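Local structure of dehydrogenase (Chromobacterium violaceum, 3Q2I) at residues N138-L143 against N272-W277; N250-I255 against S263-G268. The protein binds NADH and UDP-GlcNAcA and probably oxidises the sugar nucleotide on the way to 2,3-diacetamido-2,3-dideoxy-D-mannuronic acid. All blocks are in the same frame, centred on the assembly; numbering follows the deposited sequence.

In the fold
Both contacts involve the large mixed sheet of the C-terminal domain, their centres about 9 Å apart: contact 2 lies within it, and contact 1 sets helix 139-149 against its edge strand 273-279. Contact 2 pairs 250-255 with 263-268, the two arms of a hairpin; the chain then turns and runs back as 272-277, the next strand over. Between the two contacts E273 O accepts from G267 N at 2.8 Å, and Q275 OE1 probably hydrogen-bonds to R265 NH1 at 2.6 Å. Contact 2 reaches the UDP-sugar pocket directly, through N250 at the start of its first segment. Contact 1 stands further back: the side chain of N272 is about 10 Å from the same ligand.

Contact 1. Residues N138-L143 against N272-W277; sequences NATLQL and NEIQHW
T140 and L143, near the start of helix 139-149, face the strand that begins at E273; the axes of the short segments 139-143 and 273-277 pass 9.2 Å apart with their directions 46° from each other. No hydrogen bond joins the two segments, so the contact is made by methyl groups, a methylene and one indole. T140 leads with CG2, which lies 3.8 Å from N272 O and packs against I274 CG1 at 3.9 Å. Its chi1 of 52° sends that methyl to the strand while setting OG1 between the backbone N and the carbonyl carbon, and the hydroxyl is taken up by V271 O, just before the strand. One turn of helix later, L143 CD1 meets I274 CD1 at 3.9 Å, the two branched side chains crossing at about a right angle. L143 also offers its CB to W277 CH2, 3.9 Å away, an oblique approach to the ring. L143 O sits at the edge of the indole, in its plane, 3.9 Å from W277 CH2. W277 can reach this far because CG is anti to its backbone N (chi1 -167°); at the other end of the ring, NE1 is tied to D286. The strand is not regular: N272 and E273 together oppose G267, and Q275 and H276 together oppose R265, two classic beta bulges. I289 of helix 289-292 packs on L143, I274 and W277 alike, closing a small apolar cluster between the two helices and this strand, the outermost of the sheet within the chain. T140 and W277 also touch V266 and V264 of the neighbouring strand 262-267, while H276 packs on L251 of the second subunit.

Contact 2. Residues N250-I255 against S263-G268; sequences NLEGSI and SVRVGG. With HP7 ((2S,3S,4R,5R,6R)-5-acetamido-6-[[[(2R,3S,4R,5R)-5-(2,4-dioxopyrimidin-1-yl)-3,4-dihydroxy-oxolan-2-yl]methoxy-hydroxy-phosphoryl]oxy-hydroxy-phosphoryl]oxy-3,4-dihydroxy-oxane-2-carboxylic acid), chain C.
S254 sets its hydroxyl over one face of the R265 guanidinium, with S254 OG 3.6 Å from R265 NH2, and at the edge of that same group waits the carboxylate of E252. E252 OE1 and R265 NH2 form a salt bridge at 2.8 Å, but the bond is bent (130° at the hydrogen) and reaches the oxygen from above the carboxylate plane, the two flat groups standing 48° apart. E252 OE1 also accepts from S254 OG at 2.6 Å through its anti lone pair, the one away from the other oxygen, and N162 of the next strand adds a third donor, which should favour the charged carboxylate. The extended E252 chain and the R265 chain, bent at chi3, cross at about a right angle. R265 NH1 is hydrogen-bonded to Q275 OE1 of strand 273-279. Beneath this network runs an antiparallel beta hairpin. I255 and V266 are a hydrogen-bonded pair, I255 N to V266 O at 2.9 Å and V266 N to I255 O at 3.0 Å, with their side chains touching on the face covered by L144 of helix 139-149. G253 N reaches G268 O at 2.8 Å; G268 has a backbone conformation that calls for glycine. At the strand's beginning L251 and E252 both oppose F164, a classic bulge, and N250 N binds the uracil O4 of the UDP-sugar at 2.9 Å, its side-chain amide lying against uracil C5 with OD1 held by the backbone N of T166.

Contact 1. Residues N138-L143 against N272-W277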
# COMPACT_ATOMS: atom_id res chain seq x y z
N ASN A 138 -26.45 -31.83 13.74
CA ASN A 138 -26.81 -31.70 15.14
C ASN A 138 -28.16 -31.00 15.28
O ASN A 138 -28.49 -30.10 14.51
CB ASN A 138 -25.72 -30.92 15.89
CG ASN A 138 -24.45 -31.73 16.05
OD1 ASN A 138 -24.30 -32.80 15.48
ND2 ASN A 138 -23.50 -31.21 16.85
N ALA A 139 -28.96 -31.41 16.26
CA ALA A 139 -30.29 -30.85 16.41
C ALA A 139 -30.37 -29.34 16.59
O ALA A 139 -31.22 -28.69 15.98
CB ALA A 139 -31.05 -31.59 17.50
N THR A 140 -29.49 -28.78 17.43
CA THR A 140 -29.46 -27.34 17.60
C THR A 140 -29.15 -26.59 16.29
O THR A 140 -29.83 -25.63 15.95
CB THR A 140 -28.47 -26.91 18.67
OG1 THR A 140 -27.20 -27.50 18.41
CG2 THR A 140 -28.91 -27.39 20.06
N LEU A 141 -28.18 -27.11 15.56
CA LEU A 141 -27.67 -26.48 14.32
C LEU A 141 -28.69 -26.64 13.20
O LEU A 141 -28.91 -25.70 12.45
CB LEU A 141 -26.32 -27.08 13.92
CG LEU A 141 -25.21 -26.68 14.90
CD1 LEU A 141 -23.88 -27.22 14.46
CD2 LEU A 141 -25.15 -25.16 15.12
N GLN A 142 -29.41 -27.76 13.18
CA GLN A 142 -30.58 -27.89 12.31
C GLN A 142 -31.71 -26.91 12.56
O GLN A 142 -32.24 -26.32 11.61
CB GLN A 142 -31.06 -29.34 12.30
CG GLN A 142 -30.18 -30.23 11.44
CD GLN A 142 -30.16 -29.84 9.96
OE1 GLN A 142 -31.21 -29.72 9.35
NE2 GLN A 142 -28.97 -29.65 9.38
N LEU A 143 -32.08 -26.68 13.81
CA LEU A 143 -33.08 -25.66 14.06
C LEU A 143 -32.66 -24.27 13.61
O LEU A 143 -33.46 -23.52 13.07
CB LEU A 143 -33.45 -25.58 15.56
CG LEU A 143 -34.50 -26.59 16.02
CD1 LEU A 143 -34.55 -26.66 17.57
CD2 LEU A 143 -35.81 -26.10 15.47
N ASN A 272 -24.59 -26.88 22.03
CA ASN A 272 -25.50 -27.99 22.38
C ASN A 272 -26.67 -27.54 23.26
O ASN A 272 -27.60 -28.33 23.53
CB ASN A 272 -24.68 -29.07 23.07
CG ASN A 272 -23.98 -28.56 24.33
OD1 ASN A 272 -22.99 -27.82 24.26
ND2 ASN A 272 -24.48 -28.97 25.49
N GLU A 273 -26.70 -26.27 23.66
CA GLU A 273 -27.77 -25.76 24.52
C GLU A 273 -28.39 -24.50 23.97
O GLU A 273 -27.74 -23.45 23.91
CB GLU A 273 -27.19 -25.48 25.92
CG GLU A 273 -28.19 -25.12 27.01
CD GLU A 273 -27.50 -24.47 28.21
OE1 GLU A 273 -28.21 -24.03 29.15
OE2 GLU A 273 -26.26 -24.37 28.23
N ILE A 274 -29.66 -24.58 23.59
CA ILE A 274 -30.36 -23.37 23.18
C ILE A 274 -30.63 -22.50 24.38
O ILE A 274 -31.45 -22.84 25.24
CB ILE A 274 -31.61 -23.63 22.35
CG1 ILE A 274 -31.22 -24.37 21.06
CG2 ILE A 274 -32.31 -22.31 22.00
CD1 ILE A 274 -32.39 -24.84 20.25
N GLN A 275 -29.95 -21.36 24.45
CA GLN A 275 -29.95 -20.48 25.63
C GLN A 275 -30.82 -19.25 25.44
O GLN A 275 -31.27 -18.63 26.40
CB GLN A 275 -28.51 -20.05 25.93
CG GLN A 275 -27.66 -21.19 26.40
CD GLN A 275 -26.22 -20.77 26.62
OE1 GLN A 275 -25.79 -19.74 26.11
NE2 GLN A 275 -25.45 -21.60 27.33
N HIS A 276 -31.06 -18.84 24.20
CA HIS A 276 -31.86 -17.66 23.96
C HIS A 276 -32.50 -17.85 22.60
O HIS A 276 -31.81 -18.25 21.66
CB HIS A 276 -31.03 -16.38 23.96
CG HIS A 276 -31.87 -15.14 23.94
ND1 HIS A 276 -32.43 -14.62 25.10
CD2 HIS A 276 -32.23 -14.31 22.95
CE1 HIS A 276 -33.12 -13.54 24.80
NE2 HIS A 276 -33.02 -13.33 23.50
N TRP A 277 -33.81 -17.65 22.51
CA TRP A 277 -34.57 -18.02 21.33
C TRP A 277 -35.81 -17.15 21.15
O TRP A 277 -36.91 -17.50 21.61
CB TRP A 277 -34.92 -19.53 21.34
CG TRP A 277 -35.43 -20.05 20.00
CD1 TRP A 277 -36.73 -20.06 19.57
CD2 TRP A 277 -34.66 -20.66 18.96
NE1 TRP A 277 -36.80 -20.59 18.31
CE2 TRP A 277 -35.55 -20.99 17.91
CE3 TRP A 277 -33.29 -20.91 18.79
CZ2 TRP A 277 -35.11 -21.57 16.70
CZ3 TRP A 277 -32.87 -21.48 17.60
CH2 TRP A 277 -33.77 -21.82 16.58

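Contact 2. Residues N250-I255 against S263-G268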
# COMPACT_ATOMS: atom_id res chain seq x y z
N ASN A 250 -12.50 -27.32 28.55
CA ASN A 250 -13.40 -26.71 27.57
C ASN A 250 -14.49 -25.92 28.28
O ASN A 250 -15.16 -26.42 29.21
CB ASN A 250 -14.07 -27.73 26.65
CG ASN A 250 -13.16 -28.26 25.55
OD1 ASN A 250 -11.95 -28.02 25.52
ND2 ASN A 250 -13.76 -28.99 24.61
N LEU A 251 -14.71 -24.69 27.83
CA LEU A 251 -15.69 -23.81 28.45
C LEU A 251 -16.89 -23.50 27.58
O LEU A 251 -18.04 -23.49 28.04
CB LEU A 251 -15.02 -22.51 28.90
CG LEU A 251 -15.88 -21.35 29.43
CD1 LEU A 251 -16.50 -21.74 30.76
CD2 LEU A 251 -15.01 -20.11 29.66
N GLU A 252 -16.68 -23.22 26.30
CA GLU A 252 -17.76 -22.63 25.50
C GLU A 252 -17.58 -22.91 24.01
O GLU A 252 -16.44 -22.90 23.48
CB GLU A 252 -17.74 -21.10 25.69
CG GLU A 252 -18.82 -20.41 24.91
CD GLU A 252 -18.91 -18.91 25.21
OE1 GLU A 252 -19.58 -18.21 24.44
OE2 GLU A 252 -18.30 -18.42 26.19
N GLY A 253 -18.67 -23.33 23.36
CA GLY A 253 -18.78 -23.43 21.90
C GLY A 253 -20.12 -22.80 21.64
O GLY A 253 -21.17 -23.40 21.90
N SER A 254 -20.13 -21.55 21.15
CA SER A 254 -21.41 -20.82 21.06
C SER A 254 -21.53 -20.01 19.79
O SER A 254 -20.53 -19.65 19.17
CB SER A 254 -21.67 -19.86 22.22
OG SER A 254 -20.75 -18.77 22.17
N ILE A 255 -22.77 -19.71 19.46
CA ILE A 255 -23.06 -18.74 18.42
C ILE A 255 -24.23 -17.89 18.84
O ILE A 255 -25.29 -18.42 19.24
CB ILE A 255 -23.29 -19.42 17.04
CG1 ILE A 255 -23.51 -18.36 15.95
CG2 ILE A 255 -24.47 -20.47 17.02
CD1 ILE A 255 -23.50 -18.90 14.47
N SER A 263 -33.51 -12.91 17.78
CA SER A 263 -32.24 -12.95 18.53
C SER A 263 -32.07 -14.36 19.09
O SER A 263 -32.98 -14.90 19.76
CB SER A 263 -32.21 -11.94 19.69
OG SER A 263 -32.36 -10.61 19.21
N VAL A 264 -30.97 -15.02 18.78
CA VAL A 264 -30.74 -16.37 19.24
C VAL A 264 -29.34 -16.54 19.82
O VAL A 264 -28.40 -15.87 19.36
CB VAL A 264 -30.94 -17.36 18.08
CG1 VAL A 264 -30.30 -18.69 18.35
CG2 VAL A 264 -32.42 -17.51 17.80
N ARG A 265 -29.21 -17.35 20.86
CA ARG A 265 -27.92 -17.82 21.28
C ARG A 265 -28.00 -19.30 21.56
O ARG A 265 -28.87 -19.77 22.32
CB ARG A 265 -27.44 -17.06 22.53
CG ARG A 265 -26.04 -17.54 22.99
CD ARG A 265 -25.69 -16.94 24.36
NE ARG A 265 -24.28 -16.58 24.50
CZ ARG A 265 -23.31 -17.42 24.90
NH1 ARG A 265 -23.58 -18.70 25.12
NH2 ARG A 265 -22.05 -17.00 25.05
N VAL A 266 -27.10 -20.04 20.94
CA VAL A 266 -26.90 -21.47 21.22
C VAL A 266 -25.52 -21.61 21.81
O VAL A 266 -24.55 -21.21 21.17
CB VAL A 266 -26.96 -22.30 19.94
CG1 VAL A 266 -26.83 -23.78 20.28
CG2 VAL A 266 -28.27 -22.00 19.20
N GLY A 267 -25.43 -22.11 23.03
CA GLY A 267 -24.15 -22.22 23.71
C GLY A 267 -23.92 -23.59 24.34
O GLY A 267 -24.26 -24.63 23.74
N GLY A 268 -23.32 -23.59 25.53
CA GLY A 268 -22.78 -24.82 26.08
C GLY A 268 -21.33 -25.00 25.68
O GLY A 268 -20.73 -24.03 25.19
N1 HP7 C . -9.13 -31.91 25.63
C2 HP7 C . -8.65 -31.37 26.76
O2 HP7 C . -7.43 -31.52 27.04
N3 HP7 C . -9.44 -30.72 27.61
C4 HP7 C . -10.75 -30.57 27.34
O4 HP7 C . -11.45 -30.00 28.21
C5 HP7 C . -11.28 -31.11 26.17
C6 HP7 C . -10.42 -31.79 25.32
PA HP7 C . -12.36 -34.07 22.26
PB HP7 C . -13.49 -34.24 19.69
O'P HP7 C . -9.12 -31.19 18.76
O'Q HP7 C . -8.59 -32.78 17.33
C1' HP7 C . -13.07 -31.91 18.57
O1A HP7 C . -13.36 -33.21 23.00
O1B HP7 C . -14.78 -33.74 20.29
C1C HP7 C . -8.18 -32.56 24.72
C2' HP7 C . -13.65 -31.22 17.32
N2' HP7 C . -15.01 -31.69 17.05
O2A HP7 C . -12.33 -35.57 22.40
O2B HP7 C . -13.31 -35.67 19.21
C2C HP7 C . -7.99 -34.04 25.01
O2C HP7 C . -6.59 -34.28 24.80
C3' HP7 C . -12.77 -31.49 16.10
O3' HP7 C . -13.20 -30.55 15.09
O3A HP7 C . -12.33 -33.76 20.69
O3B HP7 C . -13.17 -33.32 18.38
C3C HP7 C . -8.75 -34.72 23.87
O3C HP7 C . -8.15 -35.97 23.54
C4' HP7 C . -11.29 -31.23 16.41
O4' HP7 C . -10.43 -31.64 15.35
C4C HP7 C . -8.63 -33.74 22.70
O4C HP7 C . -8.76 -32.50 23.41
C5' HP7 C . -10.92 -32.15 17.60
O5' HP7 C . -11.68 -31.63 18.70
C5C HP7 C . -9.81 -33.89 21.77
O5C HP7 C . -10.90 -33.51 22.60
C6' HP7 C . -9.45 -32.05 17.91
C7' HP7 C . -16.11 -30.95 17.00
O7' HP7 C . -16.18 -29.71 17.05
C8' HP7 C . -17.40 -31.73 16.83